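Local coordinates for probable hydrolase (Pseudomonas aeruginosa, PDB 7AL6), which is of unknown function but adopts the alpha/beta hydrolase fold and is probably a hydrolase, perhaps a lipolytic one, at residues E94-L99 and E117-L122. Sequence-based numbering, arbitrary orientation.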
ATOM      1  N   GLU A  94     -19.652 -19.841   9.698  1.00 31.06           N
ATOM      2  CA  GLU A  94     -19.976 -20.578   8.462  1.00 42.92           C
ATOM      3  C   GLU A  94     -21.313 -20.050   7.935  1.00 37.62           C
ATOM      4  O   GLU A  94     -21.361 -19.646   6.815  1.00 42.25           O
ATOM      5  CB  GLU A  94     -19.977 -22.081   8.709  1.00 48.85           C
ATOM      6  CG  GLU A  94     -20.440 -22.885   7.510  1.00 66.80           C
ATOM      7  CD  GLU A  94     -19.758 -22.556   6.197  1.00 72.73           C
ATOM      8  OE1 GLU A  94     -20.400 -22.670   5.158  1.00 75.15           O
ATOM      9  OE2 GLU A  94     -18.588 -22.197   6.221  1.00 73.19           O
ATOM     10  N   ARG A  95     -22.345 -20.046   8.751  1.00 35.86           N
ATOM     11  CA  ARG A  95     -23.666 -19.522   8.362  1.00 39.64           C
ATOM     12  C   ARG A  95     -23.970 -18.330   9.255  1.00 39.07           C
ATOM     13  O   ARG A  95     -23.591 -18.345  10.409  1.00 32.90           O
ATOM     14  CB  ARG A  95     -24.735 -20.601   8.455  1.00 41.73           C
ATOM     15  CG  ARG A  95     -24.761 -21.520   7.247  1.00 51.93           C
ATOM     16  CD  ARG A  95     -25.964 -22.424   7.266  1.00 54.05           C
ATOM     17  NE  ARG A  95     -26.048 -23.111   8.536  1.00 78.96           N
ATOM     18  CZ  ARG A  95     -26.769 -24.204   8.743  1.00 83.51           C
ATOM     19  NH1 ARG A  95     -27.459 -24.726   7.750  1.00 86.43           N
ATOM     20  NH2 ARG A  95     -26.792 -24.777   9.929  1.00 57.85           N
ATOM     21  N   PHE A  96     -24.615 -17.323   8.706  1.00 33.10           N
ATOM     22  CA  PHE A  96     -24.918 -16.085   9.447  1.00 29.30           C
ATOM     23  C   PHE A  96     -26.061 -15.343   8.766  1.00 27.11           C
ATOM     24  O   PHE A  96     -26.356 -15.598   7.638  1.00 28.86           O
ATOM     25  CB  PHE A  96     -23.678 -15.199   9.527  1.00 23.22           C
ATOM     26  CG  PHE A  96     -23.096 -14.825   8.194  1.00 27.63           C
ATOM     27  CD1 PHE A  96     -22.203 -15.660   7.556  1.00 25.60           C
ATOM     28  CD2 PHE A  96     -23.429 -13.637   7.583  1.00 25.33           C
ATOM     29  CE1 PHE A  96     -21.665 -15.318   6.335  1.00 26.52           C
ATOM     30  CE2 PHE A  96     -22.884 -13.294   6.364  1.00 29.89           C
ATOM     31  CZ  PHE A  96     -22.017 -14.143   5.737  1.00 25.76           C
ATOM     32  N   SER A  97     -26.636 -14.410   9.483  1.00 26.67           N
ATOM     33  CA  SER A  97     -27.728 -13.572   9.004  1.00 24.57           C
ATOM     34  C   SER A  97     -27.215 -12.169   8.736  1.00 30.04           C
ATOM     35  O   SER A  97     -26.143 -11.779   9.219  1.00 24.80           O
ATOM     36  CB  SER A  97     -28.856 -13.587  10.019  1.00 28.96           C
ATOM     37  OG  SER A  97     -29.467 -14.893   9.973  1.00 32.13           O
ATOM     38  N   LEU A  98     -27.969 -11.432   7.914  1.00 27.46           N
ATOM     39  CA  LEU A  98     -27.677 -10.034   7.616  1.00 25.20           C
ATOM     40  C   LEU A  98     -28.816  -9.102   8.018  1.00 30.02           C
ATOM     41  O   LEU A  98     -30.005  -9.421   7.880  1.00 25.42           O
ATOM     42  CB  LEU A  98     -27.344  -9.861   6.138  1.00 24.02           C
ATOM     43  CG  LEU A  98     -26.031 -10.547   5.711  1.00 26.61           C
ATOM     44  CD1 LEU A  98     -25.963 -10.526   4.209  1.00 31.22           C
ATOM     45  CD2 LEU A  98     -24.807  -9.958   6.329  1.00 31.31           C
ATOM     46  N   LEU A  99     -28.427  -7.951   8.557  1.00 24.12           N
ATOM     47  CA  LEU A  99     -29.318  -6.869   8.939  1.00 22.07           C
ATOM     48  C   LEU A  99     -28.813  -5.649   8.203  1.00 24.92           C
ATOM     49  O   LEU A  99     -27.722  -5.151   8.502  1.00 25.65           O
ATOM     50  CB  LEU A  99     -29.301  -6.671  10.446  1.00 21.92           C
ATOM     51  CG  LEU A  99     -29.950  -5.376  10.955  1.00 27.24           C
ATOM     52  CD1 LEU A  99     -31.428  -5.236  10.558  1.00 33.26           C
ATOM     53  CD2 LEU A  99     -29.799  -5.277  12.500  1.00 29.60           C
ATOM     54  N   GLU A 117     -26.022 -20.521   0.326  1.00 30.03           N
ATOM     55  CA  GLU A 117     -25.527 -21.540   1.285  1.00 29.91           C
ATOM     56  C   GLU A 117     -25.109 -20.876   2.618  1.00 30.12           C
ATOM     57  O   GLU A 117     -25.233 -21.519   3.620  1.00 34.30           O
ATOM     58  CB  GLU A 117     -24.396 -22.347   0.630  1.00 39.15           C
ATOM     59  CG  GLU A 117     -23.070 -21.585   0.570  1.00 54.61           C
ATOM     60  CD  GLU A 117     -21.951 -21.859  -0.417  1.00 60.96           C
ATOM     61  OE1 GLU A 117     -22.221 -22.298  -1.523  1.00 66.63           O
ATOM     62  OE2 GLU A 117     -20.815 -21.535  -0.078  1.00 58.00           O
ATOM     63  N   ARG A 118     -24.592 -19.647   2.626  1.00 31.78           N
ATOM     64  CA  ARG A 118     -24.072 -18.940   3.811  1.00 30.23           C
ATOM     65  C   ARG A 118     -25.098 -18.095   4.565  1.00 29.75           C
ATOM     66  O   ARG A 118     -24.856 -17.852   5.694  1.00 30.34           O
ATOM     67  CB  ARG A 118     -22.992 -17.947   3.379  1.00 28.37           C
ATOM     68  CG  ARG A 118     -21.883 -18.514   2.515  1.00 35.78           C
ATOM     69  CD  ARG A 118     -20.994 -19.546   3.170  1.00 41.04           C
ATOM     70  NE  ARG A 118     -20.373 -19.110   4.400  1.00 47.05           N
ATOM     71  CZ  ARG A 118     -19.119 -18.711   4.533  1.00 44.63           C
ATOM     72  NH1 ARG A 118     -18.682 -18.334   5.715  1.00 40.97           N
ATOM     73  NH2 ARG A 118     -18.301 -18.697   3.505  1.00 40.51           N
ATOM     74  N   ILE A 119     -26.217 -17.706   3.985  1.00 30.95           N
ATOM     75  CA  ILE A 119     -27.044 -16.670   4.603  1.00 28.12           C
ATOM     76  C   ILE A 119     -28.318 -17.295   5.170  1.00 28.38           C
ATOM     77  O   ILE A 119     -29.144 -17.850   4.429  1.00 34.94           O
ATOM     78  CB  ILE A 119     -27.396 -15.563   3.596  1.00 28.39           C
ATOM     79  CG1 ILE A 119     -26.161 -14.974   2.953  1.00 25.33           C
ATOM     80  CG2 ILE A 119     -28.203 -14.488   4.299  1.00 28.32           C
ATOM     81  CD1 ILE A 119     -25.098 -14.479   3.985  1.00 24.23           C
ATOM     82  N   GLU A 120     -28.487 -17.202   6.476  1.00 26.97           N
ATOM     83  CA  GLU A 120     -29.616 -17.874   7.100  1.00 33.73           C
ATOM     84  C   GLU A 120     -30.916 -17.056   6.995  1.00 33.19           C
ATOM     85  O   GLU A 120     -31.974 -17.628   6.742  1.00 26.57           O
ATOM     86  CB  GLU A 120     -29.307 -18.169   8.553  1.00 31.39           C
ATOM     87  CG  GLU A 120     -28.186 -19.185   8.745  1.00 42.32           C
ATOM     88  CD  GLU A 120     -27.930 -19.523  10.202  1.00 54.01           C
ATOM     89  OE1 GLU A 120     -28.298 -20.660  10.587  1.00 63.56           O
ATOM     90  OE2 GLU A 120     -27.350 -18.677  10.948  1.00 54.75           O
ATOM     91  N   ARG A 121     -30.837 -15.752   7.240  1.00 26.13           N
ATOM     92  CA  ARG A 121     -31.975 -14.806   7.243  1.00 26.02           C
ATOM     93  C   ARG A 121     -31.543 -13.406   6.774  1.00 31.92           C
ATOM     94  O   ARG A 121     -30.391 -13.072   6.931  1.00 23.61           O
ATOM     95  CB  ARG A 121     -32.550 -14.716   8.659  1.00 30.37           C
ATOM     96  CG  ARG A 121     -32.849 -16.047   9.329  1.00 33.74           C
ATOM     97  CD  ARG A 121     -34.268 -16.507   9.086  1.00 35.72           C
ATOM     98  NE  ARG A 121     -34.695 -17.706   9.784  1.00 31.21           N
ATOM     99  CZ  ARG A 121     -34.539 -18.941   9.345  1.00 34.40           C
ATOM    100  NH1 ARG A 121     -35.012 -19.942  10.048  1.00 34.03           N
ATOM    101  NH2 ARG A 121     -33.918 -19.185   8.217  1.00 26.69           N
ATOM    102  N   LEU A 122     -32.463 -12.623   6.223  1.00 24.09           N
ATOM    103  CA  LEU A 122     -32.217 -11.218   5.830  1.00 25.33           C
ATOM    104  C   LEU A 122     -33.213 -10.305   6.549  1.00 29.07           C
ATOM    105  O   LEU A 122     -34.392 -10.546   6.417  1.00 28.39           O
ATOM    106  CB  LEU A 122     -32.429 -11.023   4.333  1.00 23.96           C
ATOM    107  CG  LEU A 122     -31.342 -11.472   3.381  1.00 31.26           C
ATOM    108  CD1 LEU A 122     -31.493 -10.729   2.077  1.00 26.86           C
ATOM    109  CD2 LEU A 122     -29.960 -11.274   3.960  1.00 37.09           C
TER
HETATM  110  O   HOH W   1     -23.051 -23.178   4.562  1.00 55.20           O
HETATM  111  O   HOH W   2     -28.064 -16.073  12.032  1.00 29.09           O
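Glu117 meets the other segment through its backbone: its carbonyl O lies against CG and CD of Arg95, and a water donates both to this O and to Glu94 OE1. Arg118 folds back on itself, bent at chi2 (-65°) and chi3 (-55°), which carries NE to within 2.7 Å of Glu94 O, in the carbonyl plane; NH1 adds a weak bond to the same oxygen. Glu94 OE2 lies over one face of this guanidinium, offset toward its rim, the two planes 16° apart; Glu94 OE1 and Arg118 NE make only a long salt bridge (3.6 Å), with no N-H pointing at the oxygen, while NH2 pairs with Glu89. The carbonyl O of Arg118 accepts Phe96 N (3.1 Å). Ile119 sends CD1 to CE2 of the Phe96 ring at 3.5 Å. Glu120 N then bonds Phe96 O (2.9 Å), and its side chain crosses Arg95, CG packing on CB; a water joins its OE2 to Ser97 OG. Arg121 O, not Glu120 O, accepts Leu98 N (3.1 Å): strand 119-122 holds one extra residue between the pairs Phe96-Ile119 and Leu98-Leu122, a beta bulge. Leu122 lays CD2 on Leu98 CB at 3.7 Å, both leucines also packing on helix 103-114. This is the parallel strand pair of a right-handed beta-alpha-beta crossover in the alpha/beta hydrolase sheet, whose strand 96-101 runs on into a probable nucleophile elbow.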